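Local atomic coordinates of TRAP dicarboxylate transporter-DctP subunit (Desulfovibrio desulfuricans subsp. desulfuricans, PDB entry 4NHB), a protein that binds sn-glycerol 3-phosphate and probably delivers it, as a periplasmic receptor, to a TRAP-type membrane transporter. Residues G51-E56 / A266-A271; T94-S97 / A102-M105; E132-T135 / G139-T142. One frame throughout, in Å; residues are numbered along the deposited sequence.

Contact 1 of 3, residues G51-E56 / A266-A271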
ATOM      1  N   GLY A  51     -13.530 -11.717  -2.069  1.00 18.85           N
ATOM      2  CA  GLY A  51     -14.795 -12.156  -1.516  1.00 25.12           C
ATOM      3  C   GLY A  51     -15.555 -12.969  -2.546  1.00 26.59           C
ATOM      4  O   GLY A  51     -16.066 -14.067  -2.247  1.00 27.03           O
ATOM      5  N   LYS A  52     -15.613 -12.428  -3.760  1.00 18.37           N
ATOM      6  CA  LYS A  52     -16.274 -13.098  -4.875  1.00 18.53           C
ATOM      7  C   LYS A  52     -15.676 -14.471  -5.171  1.00 21.08           C
ATOM      8  O   LYS A  52     -16.394 -15.458  -5.323  1.00 31.30           O
ATOM      9  CB  LYS A  52     -16.203 -12.230  -6.132  1.00 27.87           C
ATOM     10  CG  LYS A  52     -16.985 -12.790  -7.340  1.00 31.03           C
ATOM     11  CD  LYS A  52     -16.744 -11.942  -8.562  1.00 31.06           C
ATOM     12  CE  LYS A  52     -15.373 -12.252  -9.205  1.00 35.28           C
ATOM     13  NZ  LYS A  52     -15.053 -11.368 -10.383  1.00 30.00           N
ATOM     14  N   TYR A  53     -14.358 -14.523  -5.265  1.00 19.52           N
ATOM     15  CA  TYR A  53     -13.650 -15.762  -5.530  1.00 21.67           C
ATOM     16  C   TYR A  53     -13.832 -16.794  -4.397  1.00 27.90           C
ATOM     17  O   TYR A  53     -14.017 -17.990  -4.645  1.00 26.09           O
ATOM     18  CB  TYR A  53     -12.175 -15.455  -5.732  1.00 17.26           C
ATOM     19  CG  TYR A  53     -11.816 -14.777  -7.039  1.00 14.24           C
ATOM     20  CD1 TYR A  53     -12.450 -15.111  -8.222  1.00 18.85           C
ATOM     21  CD2 TYR A  53     -10.790 -13.827  -7.100  1.00  9.57           C
ATOM     22  CE1 TYR A  53     -12.109 -14.504  -9.417  1.00 17.33           C
ATOM     23  CE2 TYR A  53     -10.438 -13.223  -8.283  1.00 19.47           C
ATOM     24  CZ  TYR A  53     -11.090 -13.562  -9.455  1.00 20.22           C
ATOM     25  OH  TYR A  53     -10.748 -12.951 -10.650  1.00 18.37           O
ATOM     26  N   LEU A  54     -13.796 -16.347  -3.152  1.00 19.55           N
ATOM     27  CA  LEU A  54     -13.863 -17.280  -2.026  1.00 19.04           C
ATOM     28  C   LEU A  54     -15.229 -17.936  -1.887  1.00 24.18           C
ATOM     29  O   LEU A  54     -15.345 -19.101  -1.462  1.00 27.21           O
ATOM     30  CB  LEU A  54     -13.542 -16.565  -0.722  1.00 23.08           C
ATOM     31  CG  LEU A  54     -13.656 -17.483   0.492  1.00 20.48           C
ATOM     32  CD1 LEU A  54     -12.733 -18.693   0.285  1.00 23.41           C
ATOM     33  CD2 LEU A  54     -13.362 -16.707   1.798  1.00 16.41           C
ATOM     34  N   LYS A  55     -16.264 -17.170  -2.203  1.00 21.77           N
ATOM     35  CA  LYS A  55     -17.614 -17.686  -2.207  1.00 26.53           C
ATOM     36  C   LYS A  55     -17.736 -18.744  -3.282  1.00 29.94           C
ATOM     37  O   LYS A  55     -18.272 -19.820  -3.042  1.00 29.48           O
ATOM     38  CB  LYS A  55     -18.588 -16.573  -2.528  1.00 18.98           C
ATOM     39  CG  LYS A  55     -19.965 -16.809  -2.005  1.00 31.75           C
ATOM     40  CD  LYS A  55     -21.013 -16.026  -2.775  1.00 39.57           C
ATOM     41  CE  LYS A  55     -22.149 -15.594  -1.855  1.00 50.76           C
ATOM     42  NZ  LYS A  55     -22.575 -16.671  -0.899  1.00 57.01           N
ATOM     43  N   GLU A  56     -17.245 -18.390  -4.470  1.00 39.92           N
ATOM     44  CA  GLU A  56     -17.126 -19.286  -5.624  1.00 41.19           C
ATOM     45  C   GLU A  56     -16.486 -20.610  -5.190  1.00 38.27           C
ATOM     46  O   GLU A  56     -17.146 -21.638  -5.176  1.00 38.74           O
ATOM     47  CB  GLU A  56     -16.260 -18.611  -6.713  1.00 52.44           C
ATOM     48  CG  GLU A  56     -16.803 -18.584  -8.160  1.00 53.54           C
ATOM     49  CD  GLU A  56     -15.886 -17.778  -9.126  1.00 32.47           C
ATOM     50  OE1 GLU A  56     -14.756 -18.218  -9.439  1.00 31.65           O
ATOM     51  OE2 GLU A  56     -16.284 -16.690  -9.569  1.00 35.46           O
ATOM     52  N   ALA A 266      -5.121 -10.813  -5.953  1.00  9.06           N
ATOM     53  CA  ALA A 266      -3.882 -10.060  -6.119  1.00 10.39           C
ATOM     54  C   ALA A 266      -3.491  -9.994  -7.583  1.00  8.76           C
ATOM     55  O   ALA A 266      -3.097  -8.935  -8.117  1.00 12.61           O
ATOM     56  CB  ALA A 266      -2.782 -10.726  -5.329  1.00 14.76           C
ATOM     57  N   ASP A 267      -3.579 -11.131  -8.246  1.00 11.75           N
ATOM     58  CA  ASP A 267      -3.238 -11.215  -9.680  1.00 14.10           C
ATOM     59  C   ASP A 267      -4.079 -10.225 -10.532  1.00  8.80           C
ATOM     60  O   ASP A 267      -3.556  -9.570 -11.451  1.00  8.76           O
ATOM     61  CB  ASP A 267      -3.361 -12.678 -10.171  1.00 18.31           C
ATOM     62  CG  ASP A 267      -2.149 -13.543  -9.754  1.00 31.64           C
ATOM     63  OD1 ASP A 267      -1.213 -13.042  -9.083  1.00 28.55           O
ATOM     64  OD2 ASP A 267      -2.111 -14.742 -10.073  1.00 26.97           O
ATOM     65  N   ASP A 268      -5.347 -10.079 -10.197  1.00  9.78           N
ATOM     66  CA  ASP A 268      -6.244  -9.162 -10.903  1.00 12.31           C
ATOM     67  C   ASP A 268      -5.786  -7.718 -10.719  1.00 10.69           C
ATOM     68  O   ASP A 268      -5.779  -6.925 -11.654  1.00 13.21           O
ATOM     69  CB  ASP A 268      -7.659  -9.309 -10.362  1.00 12.09           C
ATOM     70  CG  ASP A 268      -8.347 -10.615 -10.818  1.00 19.81           C
ATOM     71  OD1 ASP A 268      -7.836 -11.290 -11.720  1.00 19.50           O
ATOM     72  OD2 ASP A 268      -9.396 -10.950 -10.254  1.00 23.23           O
ATOM     73  N   VAL A 269      -5.409  -7.376  -9.486  1.00  9.54           N
ATOM     74  CA  VAL A 269      -5.022  -5.997  -9.160  1.00  8.75           C
ATOM     75  C   VAL A 269      -3.692  -5.628  -9.850  1.00  8.65           C
ATOM     76  O   VAL A 269      -3.543  -4.499 -10.408  1.00  8.62           O
ATOM     77  CB  VAL A 269      -4.902  -5.790  -7.660  1.00  8.73           C
ATOM     78  CG1 VAL A 269      -4.361  -4.411  -7.371  1.00  8.66           C
ATOM     79  CG2 VAL A 269      -6.261  -6.023  -6.942  1.00  9.06           C
ATOM     80  N   TRP A 270      -2.716  -6.548  -9.803  1.00 11.42           N
ATOM     81  CA  TRP A 270      -1.415  -6.317 -10.503  1.00 12.05           C
ATOM     82  C   TRP A 270      -1.703  -5.956 -11.948  1.00 19.28           C
ATOM     83  O   TRP A 270      -1.042  -5.118 -12.546  1.00 17.71           O
ATOM     84  CB  TRP A 270      -0.511  -7.553 -10.531  1.00 10.07           C
ATOM     85  CG  TRP A 270       0.232  -7.773  -9.283  1.00 18.11           C
ATOM     86  CD1 TRP A 270      -0.045  -8.698  -8.325  1.00  8.52           C
ATOM     87  CD2 TRP A 270       1.389  -7.065  -8.844  1.00 12.98           C
ATOM     88  NE1 TRP A 270       0.862  -8.602  -7.287  1.00 14.17           N
ATOM     89  CE2 TRP A 270       1.758  -7.604  -7.582  1.00 14.05           C
ATOM     90  CE3 TRP A 270       2.142  -6.021  -9.378  1.00 14.72           C
ATOM     91  CZ2 TRP A 270       2.839  -7.123  -6.851  1.00  8.30           C
ATOM     92  CZ3 TRP A 270       3.221  -5.553  -8.658  1.00 13.39           C
ATOM     93  CH2 TRP A 270       3.562  -6.106  -7.398  1.00 10.61           C
ATOM     94  N   ALA A 271      -2.685  -6.652 -12.511  1.00 16.03           N
ATOM     95  CA  ALA A 271      -3.023  -6.471 -13.916  1.00 20.81           C
ATOM     96  C   ALA A 271      -3.865  -5.245 -14.224  1.00 21.09           C
ATOM     97  O   ALA A 271      -4.016  -4.937 -15.392  1.00 24.52           O
ATOM     98  CB  ALA A 271      -3.691  -7.725 -14.463  1.00 16.88           C
TER

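Contact 2 of 3, residues T94-S97 / A102-M105. With G3P (sn-glycerol-3-phosphate), chain P.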
ATOM      1  N   THR A  94       2.187  -0.984   4.686  1.00  7.28           N
ATOM      2  CA  THR A  94       3.367  -1.005   5.552  1.00  9.75           C
ATOM      3  C   THR A  94       3.101  -0.432   6.957  1.00 12.23           C
ATOM      4  O   THR A  94       4.047  -0.224   7.760  1.00 10.37           O
ATOM      5  CB  THR A  94       4.529  -0.253   4.916  1.00 12.02           C
ATOM      6  OG1 THR A  94       4.073   1.060   4.570  1.00  7.34           O
ATOM      7  CG2 THR A  94       5.073  -1.000   3.663  1.00 12.16           C
ATOM      8  N   GLN A  95       1.826  -0.154   7.241  1.00  8.64           N
ATOM      9  CA  GLN A  95       1.358   0.107   8.599  1.00 10.02           C
ATOM     10  C   GLN A  95       1.791  -1.041   9.527  1.00 13.79           C
ATOM     11  O   GLN A  95       2.071  -0.856  10.705  1.00 13.50           O
ATOM     12  CB  GLN A  95      -0.166   0.254   8.616  1.00  7.17           C
ATOM     13  CG  GLN A  95      -0.748   1.538   7.916  1.00 10.15           C
ATOM     14  CD  GLN A  95      -0.862   1.405   6.383  1.00  6.91           C
ATOM     15  OE1 GLN A  95      -0.276   0.504   5.761  1.00  6.59           O
ATOM     16  NE2 GLN A  95      -1.621   2.297   5.782  1.00  5.66           N
ATOM     17  N   THR A  96       1.851  -2.246   8.980  1.00  9.63           N
ATOM     18  CA  THR A  96       2.199  -3.408   9.786  1.00  9.13           C
ATOM     19  C   THR A  96       3.677  -3.455  10.084  1.00 10.44           C
ATOM     20  O   THR A  96       4.138  -4.345  10.816  1.00 15.68           O
ATOM     21  CB  THR A  96       1.792  -4.726   9.085  1.00 13.66           C
ATOM     22  OG1 THR A  96       2.475  -4.789   7.841  1.00 13.70           O
ATOM     23  CG2 THR A  96       0.290  -4.780   8.825  1.00  6.75           C
ATOM     24  N   SER A  97       4.439  -2.503   9.541  1.00 11.50           N
ATOM     25  CA  SER A  97       5.812  -2.309   9.987  1.00  8.50           C
ATOM     26  C   SER A  97       5.902  -1.993  11.484  1.00 20.10           C
ATOM     27  O   SER A  97       6.967  -2.124  12.056  1.00 16.24           O
ATOM     28  CB  SER A  97       6.537  -1.228   9.164  1.00 16.22           C
ATOM     29  OG  SER A  97       6.024   0.071   9.396  1.00 11.45           O
ATOM     30  N   ALA A 102      10.565  -5.391   9.045  1.00 12.87           N
ATOM     31  CA  ALA A 102      10.898  -5.771   7.692  1.00 12.35           C
ATOM     32  C   ALA A 102       9.729  -5.448   6.743  1.00 13.59           C
ATOM     33  O   ALA A 102       9.954  -5.178   5.549  1.00 11.31           O
ATOM     34  CB  ALA A 102      11.259  -7.251   7.596  1.00 20.96           C
ATOM     35  N   MET A 103       8.505  -5.446   7.274  1.00 14.35           N
ATOM     36  CA  MET A 103       7.318  -5.133   6.440  1.00 12.07           C
ATOM     37  C   MET A 103       7.469  -3.794   5.750  1.00 11.46           C
ATOM     38  O   MET A 103       6.939  -3.591   4.643  1.00 13.21           O
ATOM     39  CB  MET A 103       6.045  -5.163   7.267  1.00 13.05           C
ATOM     40  CG  MET A 103       5.750  -6.480   7.926  1.00  9.74           C
ATOM     41  SD  MET A 103       5.635  -7.830   6.758  1.00 13.64           S
ATOM     42  CE  MET A 103       3.883  -8.119   6.617  1.00 25.21           C
ATOM     43  N   ALA A 104       8.177  -2.864   6.395  1.00 12.40           N
ATOM     44  CA  ALA A 104       8.446  -1.559   5.776  1.00 15.86           C
ATOM     45  C   ALA A 104       9.107  -1.724   4.425  1.00 13.41           C
ATOM     46  O   ALA A 104       8.876  -0.940   3.523  1.00 10.07           O
ATOM     47  CB  ALA A 104       9.324  -0.698   6.669  1.00 14.11           C
ATOM     48  N   MET A 105       9.940  -2.746   4.290  1.00 11.12           N
ATOM     49  CA  MET A 105      10.693  -2.941   3.055  1.00  9.59           C
ATOM     50  C   MET A 105       9.854  -3.353   1.832  1.00 14.00           C
ATOM     51  O   MET A 105      10.373  -3.319   0.723  1.00 10.30           O
ATOM     52  CB  MET A 105      11.840  -3.918   3.294  1.00  9.71           C
ATOM     53  CG  MET A 105      12.834  -3.392   4.335  1.00 20.25           C
ATOM     54  SD  MET A 105      14.404  -4.298   4.410  1.00 16.05           S
ATOM     55  CE  MET A 105      15.265  -3.542   3.078  1.00 11.84           C
TER
HETATM   56  O1  G3P P 414       1.280   1.065   2.584  1.00  8.17           O
HETATM   57  C1  G3P P 414       1.306   2.282   3.271  1.00  5.69           C
HETATM   58  C2  G3P P 414       0.401   3.301   2.567  1.00  9.61           C
HETATM   59  O2  G3P P 414      -0.906   2.796   2.516  1.00  7.84           O
HETATM   60  C3  G3P P 414       0.421   4.625   3.348  1.00  5.07           C
HETATM   61  O1P G3P P 414       0.133   5.670   2.475  1.00  6.91           O
HETATM   62  O4P G3P P 414      -2.167   5.086   1.931  1.00  8.98           O
HETATM   63  O2P G3P P 414      -1.719   6.619   3.912  1.00  4.76           O
HETATM   64  O3P G3P P 414      -1.430   7.478   1.589  1.00  7.17           O
HETATM   65  P   G3P P 414      -1.390   6.245   2.488  1.00  5.82           P

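Contact 3 of 3, residues E132-T135 / G139-T142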
ATOM      1  N   GLU A 132       9.088 -13.640   6.747  1.00 17.64           N
ATOM      2  CA  GLU A 132       9.595 -14.590   7.734  1.00 18.35           C
ATOM      3  C   GLU A 132       9.487 -14.034   9.136  1.00 13.76           C
ATOM      4  O   GLU A 132      10.065 -12.997   9.435  1.00 22.88           O
ATOM      5  CB  GLU A 132      11.070 -14.935   7.474  1.00 26.55           C
ATOM      6  CG  GLU A 132      11.264 -16.290   6.879  1.00 42.12           C
ATOM      7  CD  GLU A 132      10.666 -17.363   7.743  1.00 50.19           C
ATOM      8  OE1 GLU A 132      10.688 -17.198   8.986  1.00 51.99           O
ATOM      9  OE2 GLU A 132      10.159 -18.355   7.177  1.00 52.76           O
ATOM     10  N   GLY A 133       8.797 -14.746  10.010  1.00 14.05           N
ATOM     11  CA  GLY A 133       8.716 -14.318  11.396  1.00 22.33           C
ATOM     12  C   GLY A 133       7.571 -13.358  11.693  1.00 26.87           C
ATOM     13  O   GLY A 133       7.257 -13.115  12.845  1.00 22.11           O
ATOM     14  N   PHE A 134       6.931 -12.807  10.664  1.00 28.40           N
ATOM     15  CA  PHE A 134       5.871 -11.820  10.879  1.00 21.33           C
ATOM     16  C   PHE A 134       4.709 -12.386  11.693  1.00 14.03           C
ATOM     17  O   PHE A 134       4.201 -11.753  12.622  1.00 20.78           O
ATOM     18  CB  PHE A 134       5.336 -11.313   9.539  1.00 21.72           C
ATOM     19  CG  PHE A 134       4.096 -10.505   9.663  1.00 16.81           C
ATOM     20  CD1 PHE A 134       4.138  -9.258  10.223  1.00 18.24           C
ATOM     21  CD2 PHE A 134       2.895 -10.979   9.194  1.00 12.44           C
ATOM     22  CE1 PHE A 134       2.994  -8.515  10.356  1.00 21.06           C
ATOM     23  CE2 PHE A 134       1.741 -10.224   9.305  1.00 14.44           C
ATOM     24  CZ  PHE A 134       1.794  -9.008   9.871  1.00 19.67           C
ATOM     25  N   THR A 135       4.275 -13.570  11.332  1.00 10.87           N
ATOM     26  CA  THR A 135       3.071 -14.140  11.928  1.00 21.94           C
ATOM     27  C   THR A 135       3.275 -14.435  13.410  1.00 25.58           C
ATOM     28  O   THR A 135       2.357 -14.315  14.210  1.00 22.02           O
ATOM     29  CB  THR A 135       2.665 -15.451  11.257  1.00 21.09           C
ATOM     30  OG1 THR A 135       2.320 -15.221   9.894  1.00 22.87           O
ATOM     31  CG2 THR A 135       1.474 -16.053  11.972  1.00 26.47           C
ATOM     32  N   GLY A 139       0.299 -12.391  14.975  1.00 18.01           N
ATOM     33  CA  GLY A 139      -0.945 -13.137  15.009  1.00 15.99           C
ATOM     34  C   GLY A 139      -1.670 -13.052  13.674  1.00 17.04           C
ATOM     35  O   GLY A 139      -2.792 -13.530  13.568  1.00 16.94           O
ATOM     36  N   LEU A 140      -1.015 -12.458  12.660  1.00 17.81           N
ATOM     37  CA  LEU A 140      -1.595 -12.321  11.323  1.00 12.72           C
ATOM     38  C   LEU A 140      -0.785 -13.090  10.283  1.00  8.97           C
ATOM     39  O   LEU A 140       0.431 -13.231  10.395  1.00 14.65           O
ATOM     40  CB  LEU A 140      -1.655 -10.848  10.889  1.00 18.72           C
ATOM     41  CG  LEU A 140      -2.398  -9.889  11.833  1.00 15.79           C
ATOM     42  CD1 LEU A 140      -2.266  -8.479  11.389  1.00 20.18           C
ATOM     43  CD2 LEU A 140      -3.836 -10.239  11.932  1.00 15.84           C
ATOM     44  N   ARG A 141      -1.478 -13.541   9.253  1.00  8.26           N
ATOM     45  CA  ARG A 141      -0.866 -14.228   8.144  1.00  9.01           C
ATOM     46  C   ARG A 141      -1.076 -13.342   6.940  1.00 18.25           C
ATOM     47  O   ARG A 141      -2.205 -12.959   6.642  1.00 12.86           O
ATOM     48  CB  ARG A 141      -1.567 -15.549   7.945  1.00 11.43           C
ATOM     49  CG  ARG A 141      -0.968 -16.519   6.961  1.00 24.33           C
ATOM     50  CD  ARG A 141      -1.772 -17.824   7.125  1.00 36.23           C
ATOM     51  NE  ARG A 141      -1.252 -18.970   6.400  1.00 43.79           N
ATOM     52  CZ  ARG A 141      -0.475 -19.909   6.931  1.00 40.51           C
ATOM     53  NH1 ARG A 141      -0.098 -19.842   8.199  1.00 35.43           N
ATOM     54  NH2 ARG A 141      -0.064 -20.917   6.181  1.00 41.92           N
ATOM     55  N   THR A 142       0.011 -13.025   6.255  1.00 14.82           N
ATOM     56  CA  THR A 142      -0.050 -12.209   5.056  1.00 15.23           C
ATOM     57  C   THR A 142      -0.368 -13.078   3.835  1.00 16.07           C
ATOM     58  O   THR A 142       0.436 -13.930   3.461  1.00 10.51           O
ATOM     59  CB  THR A 142       1.318 -11.542   4.891  1.00 17.44           C
ATOM     60  OG1 THR A 142       1.691 -10.921   6.142  1.00 14.44           O
ATOM     61  CG2 THR A 142       1.292 -10.498   3.785  1.00 15.86           C
TER
HETATM   62  O   HOH W   1       2.546 -14.187   7.198  1.00 20.11           O

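Contact 1 of 3, residues G51-E56 / A266-A271
Y53 of helix 42-57 and D268 of helix 252-286 meet in a polar bridge over the surface of this solute-binding protein. Helix 252-286 is by far the longest in the chain, as expected of TRAP receptors, where a long helix runs along the molecule. The backbones are well apart: Y53 CA and D268 CA, the closest pair of CA atoms, are 11.3 Å from each other. Only the side chains span that gap, each leaving its helix toward the other, so that they come from opposite directions. In both residues the first torsion (chi1 -73° in each) sets CG beside the backbone N, anti to the carbonyl carbon. The phenol hydroxyl hydrogen-bonds to the carboxylate, with Y53 OH 2.4 Å from D268 OD2. That is very short for such a bond, and the exact length is better treated as doubtful than as evidence of unusual strength. OD2 lies at the ring edge, in the ring plane, on the CE2 side. The second oxygen stands off, D268 OD1 being 3.5 Å from Y53 OH, and the ring and carboxylate planes are turned 52° apart. K52 NZ is 5.7 Å from D268 OD2, too far for a salt bridge but near enough that its charge may favour the ionised acid. Around this bridge, R264, one turn before D268, makes a cation-pi contact with the Y53 ring. L54 packs on W257, I258 and A261 of the long helix, so the two helices have apolar packing beside the single polar bond. W270 rests against helix 115-122, and V269 packs on F146 and P147 of strand 146-155.

Contact 2 of 3, residues T94-S97 / A102-M105
T94 faces two ways: its methyl touches the 102-105 segment, while its backbone meets the ligand. T94 CG2 lies 3.3 Å from M103 O, and on the ligand side T94 N donates to O1 of sn-glycerol-3-phosphate at 3.1 Å, with a fairly straight N-H...O angle of 161°. Q95 reaches the next hydroxyl along, but weakly, its NE2 being 3.4 Å from ligand O2. The two residues therefore read the glycerol end, with the phosphate at the opposite end of the ligand. With OG1 of T94 between the backbone N and the carbonyl carbon (chi1 54°), the hydroxyl is turned to E107, which also binds the ligand, and the methyl is left to face the carbonyls of M103 and A104. One shell further out, E75 holds Q95 NE2, and the 3-10 turn of 94-97 is closed on itself. T94 O takes S97 OG at 2.6 Å, nearly in line with the C=O bond (177°), and also S97 N at 2.9 Å. That double grip closes the turn and probably helps hold the N-H offered to the ligand. Behind the turn comes the packing. S97 CB sits 3.8 Å from A104 CB. The bent M103 side chain crosses T96 at a slant, with M103 CB 3.6 Å from T96 OG1, a hydroxyl already bonded to Y241 and to G93 O. No hydrogen bond joins the two segments; methyl and methylene groups rest against carbonyls and each other. The chemistry is thus divided: the polar groups of 94-97 serve the ligand, the turn itself and residues further off, and the 102-105 segment backs the turn by close van der Waals contact.

Contact 3 of 3, residues E132-T135 / G139-T142
T135 OG1 donates to L140 O at 2.8 Å, tying the short helix 134-138 to the strand that follows it. The hydroxyl is placed for this by chi1 of -64°, which puts OG1 anti to the carbonyl carbon; it approaches L140 O from 24° off the carbonyl plane. The same hydroxyl accepts a hydrogen bond from a water that in turn accepts one from T142 N, the water oxygen being 2.9 Å from T135 OG1, so the strand is met twice by one side chain. A second direct bond runs through the backbone: G139 N donates to T135 O at 2.9 Å, an i to i+4 pairing that completes the helix. T135 CA adds a CA-H...O contact, 3.2 Å from L140 O. Outside this polar core F134 packs against the strand, with CE2 3.8 Å from L140 CB. The F134 and T142 side chains cross at about a right angle, F134 CE2 lying 3.2 Å from T142 OG1. That hydroxyl has its hydrogen bond with N131, and the water lies at the ring edge in the ring plane. H100 and M103 pack on F134 too. G139, with positive phi (81°), turns the chain out of the helix, and strand 140-142 then pairs antiparallel with strand 235-243. The result is a compact helix-to-strand turn feeding the mixed sheet of a periplasmic binding-protein fold.

Overall arrangement
Contact 1 is a surface bridge between two helices far apart in the sequence, and the loop it closes contains contacts 2 and 3. Those two are local: contact 2 lies within one loop after strand 89-92, and contact 3 joins helix 134-138 to strand 140-142. Contact 2 is the buried one, about 10 Å from the centre of the chain to its own centre against about 17 Å for the others, and it alone touches the ligand. Contact 3 is partly buried and abuts contact 2, M103 CE lying 3.6 Å from T142 OG1. The chemistry follows: one phenol-carboxylate bond outside, van der Waals contact plus ligand hydrogen bonds in the middle, and hydrogen bonds with water and aromatic packing at the helix-strand turn.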